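Local coordinates for penicillin-binding protein 2 (Pbp2) (Helicobacter pylori, PDB 5LP5) that probably cross-links peptidoglycan as a penicillin-binding transpeptidase of cell-shape maintenance, working in complex with MreC, at residues L163-V168 with N276-G281; Q184-T189 with E194-L199. One frame throughout, in Å; residues are numbered along the deposited sequence.

Contact 1. Residues L163-V168 with N276-G281; sequences LGYVGV and NDFVGG
The aromatic rings of Y165 and F278 stack face to face, their centroids 4.2 Å apart and their planes inclined by 18°. The overlap is offset: CG of F278 sits over the centre of the tyrosine ring, while CE2 of Y165 sits over the centre of the phenylalanine ring. Closest are CZ of Y165 and CD2 of F278, at 3.5 Å. The tyrosine reaches this place with its CG between the backbone N and the carbonyl carbon (chi1 65°).

A CH-pi contact adds to the stack, because CB of F278 stands 4.0 Å from the centroid of the Y165 ring and over the same face as its own ring. OH of Y165 also lies 3.6 Å from CE2 of F278.

W287 and L290 of helix 284-291 also pack on F278, and Y273 touches both side chains, its ring meeting that of F278 at about 70°. The pair joins the dimerisation-domain family region to the loop after strand 264-270 in the transpeptidase region; beside it ND2 of N276, hydrogen-bonded to O of Y153, is a polar tie. Between 163-168 and 276-281 themselves no hydrogen bond forms, so their contact rests on dispersion and ring overlap.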
loop_
_atom_site.group_PDB
_atom_site.type_symbol
_atom_site.label_atom_id
_atom_site.label_comp_id
_atom_site.label_asym_id
_atom_site.label_seq_id
_atom_site.Cartn_x
_atom_site.Cartn_y
_atom_site.Cartn_z
ATOM N N LEU A 163 -2.611 0.059 -16.673
ATOM C CA LEU A 163 -2.851 0.026 -15.244
ATOM C C LEU A 163 -3.855 1.089 -14.808
ATOM O O LEU A 163 -4.818 0.787 -14.101
ATOM C CB LEU A 163 -1.530 0.184 -14.500
ATOM C CG LEU A 163 -0.446 -0.848 -14.837
ATOM C CD1 LEU A 163 0.855 -0.438 -14.195
ATOM C CD2 LEU A 163 -0.848 -2.219 -14.369
ATOM N N GLY A 164 -3.654 2.321 -15.267
ATOM C CA GLY A 164 -4.437 3.451 -14.823
ATOM C C GLY A 164 -4.074 3.807 -13.395
ATOM O O GLY A 164 -3.159 3.223 -12.811
ATOM N N TYR A 165 -4.805 4.750 -12.815
ATOM C CA TYR A 165 -4.473 5.266 -11.503
ATOM C C TYR A 165 -5.700 5.508 -10.624
ATOM O O TYR A 165 -6.813 5.666 -11.097
ATOM C CB TYR A 165 -3.661 6.559 -11.641
ATOM C CG TYR A 165 -4.437 7.673 -12.279
ATOM C CD1 TYR A 165 -5.280 8.479 -11.517
ATOM C CD2 TYR A 165 -4.363 7.907 -13.648
ATOM C CE1 TYR A 165 -6.003 9.493 -12.091
ATOM C CE2 TYR A 165 -5.085 8.922 -14.229
ATOM C CZ TYR A 165 -5.901 9.715 -13.444
ATOM O OH TYR A 165 -6.621 10.745 -14.014
ATOM N N VAL A 166 -5.458 5.550 -9.323
ATOM C CA VAL A 166 -6.486 5.798 -8.331
ATOM C C VAL A 166 -6.425 7.256 -7.877
ATOM O O VAL A 166 -5.364 7.893 -7.930
ATOM C CB VAL A 166 -6.312 4.884 -7.108
ATOM C CG1 VAL A 166 -6.147 3.453 -7.557
ATOM C CG2 VAL A 166 -5.115 5.281 -6.251
ATOM N N GLY A 167 -7.570 7.768 -7.439
ATOM C CA GLY A 167 -7.653 9.135 -6.950
ATOM C C GLY A 167 -8.667 9.285 -5.837
ATOM O O GLY A 167 -9.266 8.306 -5.391
ATOM N N VAL A 168 -8.862 10.525 -5.396
ATOM C CA VAL A 168 -9.836 10.821 -4.348
ATOM C C VAL A 168 -11.233 10.618 -4.903
ATOM O O VAL A 168 -11.542 11.101 -5.982
ATOM C CB VAL A 168 -9.709 12.274 -3.815
ATOM C CG1 VAL A 168 -10.799 12.556 -2.799
ATOM C CG2 VAL A 168 -8.360 12.495 -3.166
ATOM N N ASN A 276 2.600 7.792 -10.934
ATOM C CA ASN A 276 2.831 8.277 -9.569
ATOM C C ASN A 276 2.497 9.759 -9.394
ATOM O O ASN A 276 2.226 10.195 -8.290
ATOM C CB ASN A 276 4.270 8.043 -9.144
ATOM C CG ASN A 276 4.554 6.621 -8.821
ATOM O OD1 ASN A 276 4.072 6.087 -7.824
ATOM N ND2 ASN A 276 5.394 6.005 -9.631
ATOM N N ASP A 277 2.517 10.534 -10.474
ATOM C CA ASP A 277 2.268 11.979 -10.363
ATOM C C ASP A 277 0.799 12.301 -10.056
ATOM O O ASP A 277 0.478 13.419 -9.672
ATOM C CB ASP A 277 2.718 12.704 -11.638
ATOM C CG ASP A 277 4.207 12.564 -11.905
ATOM O OD1 ASP A 277 4.981 12.381 -10.935
ATOM O OD2 ASP A 277 4.609 12.629 -13.088
ATOM N N PHE A 278 -0.085 11.323 -10.221
ATOM C CA PHE A 278 -1.489 11.505 -9.898
ATOM C C PHE A 278 -1.830 11.149 -8.446
ATOM O O PHE A 278 -2.856 11.606 -7.928
ATOM C CB PHE A 278 -2.380 10.690 -10.865
ATOM C CG PHE A 278 -2.472 11.289 -12.231
ATOM C CD1 PHE A 278 -1.498 11.020 -13.181
ATOM C CD2 PHE A 278 -3.508 12.156 -12.557
ATOM C CE1 PHE A 278 -1.556 11.599 -14.433
ATOM C CE2 PHE A 278 -3.574 12.736 -13.810
ATOM C CZ PHE A 278 -2.594 12.458 -14.749
ATOM N N VAL A 279 -0.991 10.360 -7.784
ATOM C CA VAL A 279 -1.437 9.686 -6.559
ATOM C C VAL A 279 -1.961 10.610 -5.435
ATOM O O VAL A 279 -2.993 10.291 -4.822
ATOM C CB VAL A 279 -0.387 8.686 -6.028
ATOM C CG1 VAL A 279 -0.808 8.135 -4.674
ATOM C CG2 VAL A 279 -0.200 7.544 -7.025
ATOM N N GLY A 280 -1.286 11.726 -5.158
ATOM C CA GLY A 280 -1.744 12.629 -4.107
ATOM C C GLY A 280 -2.521 13.817 -4.624
ATOM O O GLY A 280 -2.412 14.900 -4.064
ATOM N N GLY A 281 -3.325 13.624 -5.673
ATOM C CA GLY A 281 -3.829 14.734 -6.503
ATOM C C GLY A 281 -2.720 15.170 -7.448
ATOM O O GLY A 281 -1.557 15.089 -7.084
#

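Contact 2. Residues Q184-T189 with E194-L199; sequences QIVGKT and EYNKLL
N196, in the first turn of helix 196-200, reaches across to the backbone of V186 and G187 in strand 185-187. From its CB, which points toward the strand, the chain runs to CG, held anti to the backbone N (chi1 -166°), and this torsion carries the amide out from the helix to the strand. CG itself comes within 3.7 Å of the backbone N of G187. There the amide divides into two ends with different tasks.

OD1 is the acceptor end of the amide. It accepts a hydrogen bond from the backbone N of G187 at 2.8 Å, with an N-H...O angle of 153°. The donor stands above the plane of the amide carbonyl, 45° out of it. The same oxygen also lies 3.6 Å from CA of V186, and it takes a second hydrogen bond from NH1 of R53, so two donors grip one acceptor.

The setting lies in the region matched to the dimerisation-domain family: strand 185-187, paired antiparallel with strand 166-168, is followed by the short helix 190-194, which leads to Y195, the N-cap residue of helix 196-200. The side chain of N196 links the start of that helix to the end of the strand, where G187 lies nine positions earlier in the chain.

ND2, the N-H end of the amide, meets an apolar partner, CG1 of V186, at 3.9 Å. The two side chains pass at a slant. G187, having no side chain, presents its backbone N directly to the amide.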
loop_
_atom_site.group_PDB
_atom_site.type_symbol
_atom_site.label_atom_id
_atom_site.label_comp_id
_atom_site.label_asym_id
_atom_site.label_seq_id
_atom_site.Cartn_x
_atom_site.Cartn_y
_atom_site.Cartn_z
ATOM N N GLN A 184 -12.163 6.169 0.477
ATOM C CA GLN A 184 -11.961 7.393 -0.317
ATOM C C GLN A 184 -10.819 7.243 -1.336
ATOM O O GLN A 184 -10.129 8.212 -1.670
ATOM C CB GLN A 184 -11.780 8.635 0.576
ATOM C CG GLN A 184 -12.940 9.647 0.491
ATOM C CD GLN A 184 -14.049 9.386 1.497
ATOM O OE1 GLN A 184 -13.825 9.440 2.700
ATOM N NE2 GLN A 184 -15.257 9.132 1.009
ATOM N N ILE A 185 -10.656 6.018 -1.837
ATOM C CA ILE A 185 -9.672 5.689 -2.862
ATOM C C ILE A 185 -10.366 4.846 -3.926
ATOM O O ILE A 185 -10.791 3.714 -3.673
ATOM C CB ILE A 185 -8.479 4.893 -2.275
ATOM C CG1 ILE A 185 -7.719 5.731 -1.246
ATOM C CG2 ILE A 185 -7.514 4.439 -3.364
ATOM C CD1 ILE A 185 -7.159 7.027 -1.792
ATOM N N VAL A 186 -10.458 5.398 -5.132
ATOM C CA VAL A 186 -11.135 4.730 -6.252
ATOM C C VAL A 186 -10.336 4.811 -7.557
ATOM O O VAL A 186 -9.555 5.744 -7.777
ATOM C CB VAL A 186 -12.556 5.295 -6.480
ATOM C CG1 VAL A 186 -13.533 4.656 -5.516
ATOM C CG2 VAL A 186 -12.563 6.802 -6.323
ATOM N N GLY A 187 -10.525 3.810 -8.409
ATOM C CA GLY A 187 -9.814 3.761 -9.667
ATOM C C GLY A 187 -10.425 4.799 -10.566
ATOM O O GLY A 187 -11.643 4.938 -10.597
ATOM N N LYS A 188 -9.579 5.535 -11.278
ATOM C CA LYS A 188 -10.034 6.562 -12.216
ATOM C C LYS A 188 -9.940 6.071 -13.647
ATOM O O LYS A 188 -10.897 6.191 -14.383
ATOM C CB LYS A 188 -9.238 7.864 -12.062
ATOM C CG LYS A 188 -9.340 8.494 -10.687
ATOM C CD LYS A 188 -10.763 8.917 -10.363
ATOM C CE LYS A 188 -10.838 9.660 -9.026
ATOM N NZ LYS A 188 -12.142 10.346 -8.761
ATOM N N THR A 189 -8.784 5.534 -14.038
ATOM C CA THR A 189 -8.588 5.037 -15.410
ATOM C C THR A 189 -8.133 3.607 -15.466
ATOM O O THR A 189 -7.640 3.056 -14.486
ATOM C CB THR A 189 -7.562 5.875 -16.177
ATOM O OG1 THR A 189 -6.306 5.880 -15.486
ATOM C CG2 THR A 189 -8.042 7.276 -16.264
ATOM N N GLU A 194 -11.473 -0.444 -14.074
ATOM C CA GLU A 194 -12.246 -1.586 -14.552
ATOM C C GLU A 194 -12.442 -2.609 -13.421
ATOM O O GLU A 194 -13.532 -3.151 -13.249
ATOM C CB GLU A 194 -11.580 -2.216 -15.783
ATOM C CG GLU A 194 -12.339 -3.384 -16.423
ATOM C CD GLU A 194 -13.468 -2.991 -17.344
ATOM O OE1 GLU A 194 -13.593 -1.808 -17.694
ATOM O OE2 GLU A 194 -14.223 -3.886 -17.750
ATOM N N TYR A 195 -11.405 -2.841 -12.627
ATOM C CA TYR A 195 -11.474 -3.861 -11.592
ATOM C C TYR A 195 -11.493 -3.247 -10.201
ATOM O O TYR A 195 -10.943 -3.823 -9.252
ATOM C CB TYR A 195 -10.328 -4.877 -11.767
ATOM C CG TYR A 195 -10.532 -5.808 -12.959
ATOM C CD1 TYR A 195 -9.867 -5.593 -14.160
ATOM C CD2 TYR A 195 -11.418 -6.888 -12.880
ATOM C CE1 TYR A 195 -10.071 -6.429 -15.240
ATOM C CE2 TYR A 195 -11.612 -7.725 -13.951
ATOM C CZ TYR A 195 -10.942 -7.489 -15.129
ATOM O OH TYR A 195 -11.131 -8.323 -16.212
ATOM N N ASN A 196 -12.165 -2.093 -10.073
ATOM C CA ASN A 196 -12.172 -1.356 -8.802
ATOM C C ASN A 196 -12.777 -2.168 -7.677
ATOM O O ASN A 196 -12.184 -2.301 -6.609
ATOM C CB ASN A 196 -12.952 -0.072 -8.902
ATOM C CG ASN A 196 -12.679 0.849 -7.731
ATOM O OD1 ASN A 196 -11.588 1.389 -7.623
ATOM N ND2 ASN A 196 -13.658 1.037 -6.851
ATOM N N LYS A 197 -13.970 -2.702 -7.924
ATOM C CA LYS A 197 -14.664 -3.506 -6.932
ATOM C C LYS A 197 -13.800 -4.623 -6.389
ATOM O O LYS A 197 -13.728 -4.808 -5.179
ATOM C CB LYS A 197 -15.932 -4.101 -7.524
ATOM C CG LYS A 197 -17.020 -3.078 -7.730
ATOM C CD LYS A 197 -18.383 -3.743 -7.804
ATOM C CE LYS A 197 -19.461 -2.743 -8.205
ATOM N NZ LYS A 197 -19.232 -2.204 -9.580
ATOM N N LEU A 198 -13.156 -5.362 -7.285
ATOM C CA LEU A 198 -12.234 -6.426 -6.881
ATOM C C LEU A 198 -11.100 -5.884 -6.019
ATOM O O LEU A 198 -10.909 -6.313 -4.893
ATOM C CB LEU A 198 -11.662 -7.137 -8.115
ATOM C CG LEU A 198 -10.596 -8.204 -7.878
ATOM C CD1 LEU A 198 -11.223 -9.377 -7.166
ATOM C CD2 LEU A 198 -9.946 -8.692 -9.161
ATOM N N LEU A 199 -10.361 -4.928 -6.570
ATOM C CA LEU A 199 -9.134 -4.412 -5.941
ATOM C C LEU A 199 -9.389 -3.793 -4.568
ATOM O O LEU A 199 -8.572 -3.914 -3.641
ATOM C CB LEU A 199 -8.463 -3.393 -6.867
ATOM C CG LEU A 199 -7.829 -4.040 -8.104
ATOM C CD1 LEU A 199 -7.568 -3.010 -9.203
ATOM C CD2 LEU A 199 -6.539 -4.762 -7.714
#

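How the contacts relate
Following the chain from the N terminus, 163-168 comes first and supplies strand 166-168. After helix 171-176 the chain returns as strand 185-187, which pairs antiparallel with it, then passes through helix 190-194 into helix 196-200, where contact 2 closes a short loop. Contact 1 closes much later, when the loop after strand 264-270 comes back to 163-168, so the whole of contact 2 falls within its long loop. Their centres are 11 Å apart, and the two-stranded sheet joins them through probable backbone hydrogen bonds. Contact 2 is local to the dimerisation-domain family region; contact 1 ties that region to the transpeptidase region.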